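Side-chain contacts in protein LST4 (Kluyveromyces lactis, PDB 4ZY8), which is a DENN-family protein, probably required for Golgi-to-plasma-membrane trafficking and extracellular amino acid uptake, and is represented here by its longin domain: residues Leu47-Asp52 / Val74-Ile79; Ser92-Ala97 / Asp136-Pro141. One frame throughout, in Å; residues are numbered along the deposited sequence.

Contact 1 (Leu47-Asp52 / Val74-Ile79)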
loop_
_atom_site.group_PDB
_atom_site.type_symbol
_atom_site.label_atom_id
_atom_site.label_comp_id
_atom_site.label_asym_id
_atom_site.label_seq_id
_atom_site.Cartn_x
_atom_site.Cartn_y
_atom_site.Cartn_z
ATOM N N LEU A 47 6.830 -8.030 10.276
ATOM C CA LEU A 47 5.519 -7.498 10.113
ATOM C C LEU A 47 5.111 -6.528 11.163
ATOM O O LEU A 47 4.311 -5.686 10.913
ATOM C CB LEU A 47 4.534 -8.628 10.075
ATOM C CG LEU A 47 3.201 -8.211 9.524
ATOM C CD1 LEU A 47 3.234 -8.201 8.011
ATOM C CD2 LEU A 47 2.162 -9.188 10.021
ATOM N N ASN A 48 5.652 -6.640 12.352
ATOM C CA ASN A 48 5.277 -5.729 13.418
ATOM C C ASN A 48 5.929 -4.374 13.292
ATOM O O ASN A 48 5.412 -3.391 13.752
ATOM C CB ASN A 48 5.618 -6.329 14.763
ATOM C CG ASN A 48 4.534 -7.221 15.285
ATOM O OD1 ASN A 48 3.391 -6.831 15.379
ATOM N ND2 ASN A 48 4.898 -8.429 15.631
ATOM N N GLU A 49 7.087 -4.345 12.675
ATOM C CA GLU A 49 7.789 -3.099 12.421
ATOM C C GLU A 49 7.069 -2.371 11.287
ATOM O O GLU A 49 6.967 -1.145 11.302
ATOM C CB GLU A 49 9.259 -3.353 12.092
ATOM C CG GLU A 49 10.074 -2.105 11.801
ATOM C CD GLU A 49 11.539 -2.431 11.538
ATOM O OE1 GLU A 49 11.949 -3.569 11.848
ATOM O OE2 GLU A 49 12.276 -1.557 11.027
ATOM N N LEU A 50 6.563 -3.126 10.311
ATOM C CA LEU A 50 5.838 -2.510 9.196
ATOM C C LEU A 50 4.509 -1.911 9.619
ATOM O O LEU A 50 4.212 -0.793 9.221
ATOM C CB LEU A 50 5.633 -3.518 8.064
ATOM C CG LEU A 50 6.934 -3.723 7.284
ATOM C CD1 LEU A 50 6.797 -4.809 6.262
ATOM C CD2 LEU A 50 7.343 -2.427 6.595
ATOM N N LYS A 51 3.736 -2.615 10.452
ATOM C CA LYS A 51 2.460 -2.089 10.958
ATOM C C LYS A 51 2.657 -0.722 11.583
ATOM O O LYS A 51 1.810 0.162 11.469
ATOM C CB LYS A 51 1.836 -3.023 12.004
ATOM C CG LYS A 51 1.438 -4.401 11.488
ATOM C CD LYS A 51 0.009 -4.424 10.985
ATOM C CE LYS A 51 -0.481 -5.856 10.819
ATOM N NZ LYS A 51 0.082 -6.731 11.883
ATOM N N ASP A 52 3.797 -0.562 12.243
ATOM C CA ASP A 52 4.146 0.680 12.914
ATOM C C ASP A 52 4.509 1.774 11.892
ATOM O O ASP A 52 4.078 2.916 12.021
ATOM C CB ASP A 52 5.279 0.421 13.913
ATOM C CG ASP A 52 5.607 1.636 14.755
ATOM O OD1 ASP A 52 4.714 2.088 15.504
ATOM O OD2 ASP A 52 6.769 2.098 14.723
ATOM N N VAL A 74 13.381 3.107 5.541
ATOM C CA VAL A 74 13.680 2.183 6.615
ATOM C C VAL A 74 15.194 2.001 6.551
ATOM O O VAL A 74 15.690 1.219 5.743
ATOM C CB VAL A 74 12.943 0.831 6.466
ATOM C CG1 VAL A 74 13.199 -0.042 7.685
ATOM C CG2 VAL A 74 11.446 1.058 6.297
ATOM N N LYS A 75 15.926 2.720 7.395
ATOM C CA LYS A 75 17.393 2.767 7.297
ATOM C C LYS A 75 17.967 1.400 7.634
ATOM O O LYS A 75 18.975 0.971 7.066
ATOM C CB LYS A 75 17.982 3.830 8.226
ATOM N N SER A 76 17.288 0.715 8.549
ATOM C CA SER A 76 17.708 -0.590 9.031
ATOM C C SER A 76 17.710 -1.676 7.960
ATOM O O SER A 76 18.186 -2.777 8.227
ATOM C CB SER A 76 16.807 -1.023 10.190
ATOM O OG SER A 76 15.524 -1.422 9.735
ATOM N N ALA A 77 17.154 -1.386 6.780
ATOM C CA ALA A 77 17.009 -2.397 5.723
ATOM C C ALA A 77 17.288 -1.898 4.295
ATOM O O ALA A 77 16.998 -2.613 3.329
ATOM C CB ALA A 77 15.626 -3.013 5.783
ATOM N N ASN A 78 17.834 -0.688 4.155
ATOM C CA ASN A 78 18.126 -0.107 2.833
ATOM C C ASN A 78 16.887 -0.094 1.934
ATOM O O ASN A 78 16.967 -0.331 0.719
ATOM C CB ASN A 78 19.250 -0.888 2.148
ATOM C CG ASN A 78 20.544 -0.836 2.926
ATOM O OD1 ASN A 78 20.939 0.217 3.424
ATOM N ND2 ASN A 78 21.195 -1.990 3.072
ATOM N N ILE A 79 15.745 0.192 2.548
ATOM C CA ILE A 79 14.469 0.083 1.873
ATOM C C ILE A 79 13.680 1.387 1.960
ATOM O O ILE A 79 13.751 2.099 2.956
ATOM C CB ILE A 79 13.673 -1.109 2.471
ATOM C CG1 ILE A 79 14.061 -2.400 1.743
ATOM C CG2 ILE A 79 12.186 -0.870 2.417
ATOM C CD1 ILE A 79 13.438 -3.646 2.308
#
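One carboxylate oxygen of Glu49 makes both close approaches between helix residues Leu47-Asp52 and the turn Val74-Ile79. Glu49 OE2 lies 3.8 Å from Val74 CG1, a van der Waals approach of a carboxylate oxygen to a methyl group; the aliphatic part of the glutamate does not make it. The same oxygen, Glu49 OE2, stands 3.5 Å from Ser76 OG. The two partners are themselves close, with Val74 CG1 and Ser76 OG 3.4 Å apart, and the carboxylate comes up against this paired methyl and hydroxyl.

The reach comes from chain shape. Glu49 has CG anti to its own N (chi1 180°) and stays extended at chi2, which directs the chain outward from the helix. On the other side, Val74 is buried, whereas Ser76 is exposed.

Backbone bonds fix where those partners stand. Val74 O accepts from Ala77 N at 3.2 Å, closing a type I turn over Lys75 and Ser76, and Val74 N donates to Ile79 O at 2.8 Å. A different side of the helix, with Leu47 and Leu50, rests on strand 12-17.

With Asn78 in a left-handed conformation (phi 54°, psi 38°) and paired with Ile79 opposite Val74, the turn runs into a G1 beta bulge, and together they close the hairpin of strands 68-74 and 79-87, beside the first helix of a longin fold.

Contact 2 (Ser92-Ala97 / Asp136-Pro141)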
loop_
_atom_site.group_PDB
_atom_site.type_symbol
_atom_site.label_atom_id
_atom_site.label_comp_id
_atom_site.label_asym_id
_atom_site.label_seq_id
_atom_site.Cartn_x
_atom_site.Cartn_y
_atom_site.Cartn_z
ATOM N N SER A 92 -16.423 6.625 8.092
ATOM C CA SER A 92 -15.581 5.610 8.710
ATOM C C SER A 92 -14.354 6.172 9.413
ATOM O O SER A 92 -13.786 7.161 8.981
ATOM C CB SER A 92 -15.135 4.602 7.650
ATOM O OG SER A 92 -14.263 3.643 8.207
ATOM N N THR A 93 -13.935 5.503 10.483
ATOM C CA THR A 93 -12.730 5.884 11.208
ATOM C C THR A 93 -11.599 4.883 10.923
ATOM O O THR A 93 -10.463 5.065 11.365
ATOM C CB THR A 93 -12.990 5.950 12.733
ATOM O OG1 THR A 93 -13.358 4.649 13.207
ATOM C CG2 THR A 93 -14.131 6.902 13.037
ATOM N N LEU A 94 -11.931 3.821 10.199
ATOM C CA LEU A 94 -10.990 2.737 9.906
ATOM C C LEU A 94 -10.207 2.968 8.615
ATOM O O LEU A 94 -10.788 3.331 7.598
ATOM C CB LEU A 94 -11.740 1.403 9.825
ATOM C CG LEU A 94 -12.481 0.936 11.085
ATOM C CD1 LEU A 94 -13.034 -0.455 10.880
ATOM C CD2 LEU A 94 -11.528 0.934 12.270
ATOM N N ARG A 95 -8.912 2.673 8.632
ATOM C CA ARG A 95 -8.067 2.934 7.474
ATOM C C ARG A 95 -7.659 1.652 6.743
ATOM O O ARG A 95 -7.524 0.582 7.354
ATOM C CB ARG A 95 -6.814 3.699 7.910
ATOM C CG ARG A 95 -7.089 5.123 8.372
ATOM C CD ARG A 95 -5.848 5.785 8.933
ATOM N NE ARG A 95 -5.353 5.076 10.102
ATOM C CZ ARG A 95 -4.184 5.320 10.678
ATOM N NH1 ARG A 95 -3.391 6.265 10.184
ATOM N NH2 ARG A 95 -3.813 4.628 11.750
ATOM N N ILE A 96 -7.542 1.759 5.422
ATOM C CA ILE A 96 -6.967 0.708 4.603
ATOM C C ILE A 96 -5.655 1.230 4.043
ATOM O O ILE A 96 -5.575 2.389 3.627
ATOM C CB ILE A 96 -7.882 0.289 3.450
ATOM C CG1 ILE A 96 -9.161 -0.354 3.977
ATOM C CG2 ILE A 96 -7.167 -0.679 2.527
ATOM C CD1 ILE A 96 -10.119 -0.755 2.863
ATOM N N ALA A 97 -4.633 0.386 4.008
ATOM C CA ALA A 97 -3.354 0.800 3.470
ATOM C C ALA A 97 -2.878 -0.116 2.339
ATOM O O ALA A 97 -3.021 -1.352 2.384
ATOM C CB ALA A 97 -2.304 0.858 4.564
ATOM N N ASP A 136 -21.075 -5.075 0.746
ATOM C CA ASP A 136 -21.740 -4.313 1.806
ATOM C C ASP A 136 -21.061 -4.538 3.153
ATOM O O ASP A 136 -21.718 -4.726 4.182
ATOM C CB ASP A 136 -23.220 -4.698 1.888
ATOM N N THR A 137 -19.734 -4.514 3.130
ATOM C CA THR A 137 -18.934 -4.801 4.309
ATOM C C THR A 137 -17.886 -3.732 4.539
ATOM O O THR A 137 -17.633 -2.898 3.665
ATOM C CB THR A 137 -18.232 -6.158 4.205
ATOM O OG1 THR A 137 -17.372 -6.324 5.340
ATOM C CG2 THR A 137 -17.384 -6.215 2.946
ATOM N N GLN A 138 -17.241 -3.770 5.688
ATOM C CA GLN A 138 -16.143 -2.865 5.937
ATOM C C GLN A 138 -14.826 -3.583 5.902
ATOM O O GLN A 138 -13.797 -3.019 6.176
ATOM C CB GLN A 138 -16.265 -2.157 7.274
ATOM C CG GLN A 138 -16.204 -3.035 8.488
ATOM C CD GLN A 138 -16.334 -2.243 9.767
ATOM O OE1 GLN A 138 -16.821 -1.123 9.765
ATOM N NE2 GLN A 138 -15.899 -2.828 10.865
ATOM N N PHE A 139 -14.857 -4.843 5.559
ATOM C CA PHE A 139 -13.660 -5.650 5.617
ATOM C C PHE A 139 -13.247 -6.437 4.392
ATOM O O PHE A 139 -14.022 -7.124 3.788
ATOM C CB PHE A 139 -13.744 -6.557 6.834
ATOM C CG PHE A 139 -13.925 -5.802 8.095
ATOM C CD1 PHE A 139 -12.973 -4.909 8.502
ATOM C CD2 PHE A 139 -15.067 -5.919 8.828
ATOM C CE1 PHE A 139 -13.129 -4.175 9.648
ATOM C CE2 PHE A 139 -15.229 -5.188 9.976
ATOM C CZ PHE A 139 -14.257 -4.310 10.384
ATOM N N LEU A 140 -11.973 -6.322 4.072
ATOM C CA LEU A 140 -11.363 -7.108 3.017
ATOM C C LEU A 140 -11.193 -8.533 3.534
ATOM O O LEU A 140 -11.014 -8.733 4.731
ATOM C CB LEU A 140 -10.004 -6.503 2.626
ATOM C CG LEU A 140 -10.087 -5.116 1.975
ATOM C CD1 LEU A 140 -8.704 -4.431 1.848
ATOM C CD2 LEU A 140 -10.782 -5.228 0.620
ATOM N N PRO A 141 -11.199 -9.521 2.634
ATOM C CA PRO A 141 -10.958 -10.905 3.056
ATOM C C PRO A 141 -9.497 -11.090 3.473
ATOM O O PRO A 141 -8.656 -10.385 2.939
ATOM C CB PRO A 141 -11.290 -11.710 1.797
ATOM C CG PRO A 141 -11.003 -10.767 0.674
ATOM C CD PRO A 141 -11.405 -9.411 1.177
#
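Leu94 and Gln138 meet through a methyl group laid on an amide. Leu94 CD1 is 3.7 Å from Gln138 NE2 and 3.9 Å from Gln138 CD, and it stands about 3.5 Å above the amide plane, which identifies an approach over the flat face. Gln138 presents that face at the end of an extended chain, with CG between its backbone N and carbonyl carbon (chi1 64°).

Purely apolar contacts flank this one. Leu94 CD1 also reaches Phe139 CE1 at 3.9 Å, coming in obliquely; although the Phe139 CB points away from segment Ser92-Ala97, the ring bends back toward it. One face of that ring is covered by Gln138 CB. Deeper in, the buried pair Ile96 and Leu140 touch: Leu140 CD1 sits against both branches of Ile96, 4.1 Å from Ile96 CD1 and equally far from Ile96 CG2. Ile96 also meets Leu132, and Leu140 meets Tyr131, so this pair belongs to the layer between helix 114-134 and the central strands of the antiparallel longin sheet.

Hydrogen bonding shapes each segment separately. Two ST turns are present: Leu94 N donates to Ser92 OG at 3.1 Å, with an angle of 152° at the hydrogen, and Phe139 N donates to Thr137 OG1 at 2.9 Å. The side-chain amide of Gln17, on strand 12-17 next to strand 95-103, bonds to both Gln138 O and Leu140 N, tying the loop to the sheet.

How the contacts relate
Both contacts are partly buried, each centred about 14 Å from the centre of the chain, yet they lie about 23 Å apart, centre to centre, and do not touch. Helix 47-55 of contact 1 and helix 114-134, which packs on contact 2, lie on opposite faces of the sheet: on strand 95-103, Ala97 meets helix 47-55 while its neighbour Ile96 meets helix 114-134. Contact 1 joins a helix to a hairpin turn at the outer strand 68-74 through a single charged side chain, burying 80 Å². Contact 2 joins a loop to the start of a central strand, buries 163 Å², and grades inward from an amide at the surface to an aliphatic pair in the core.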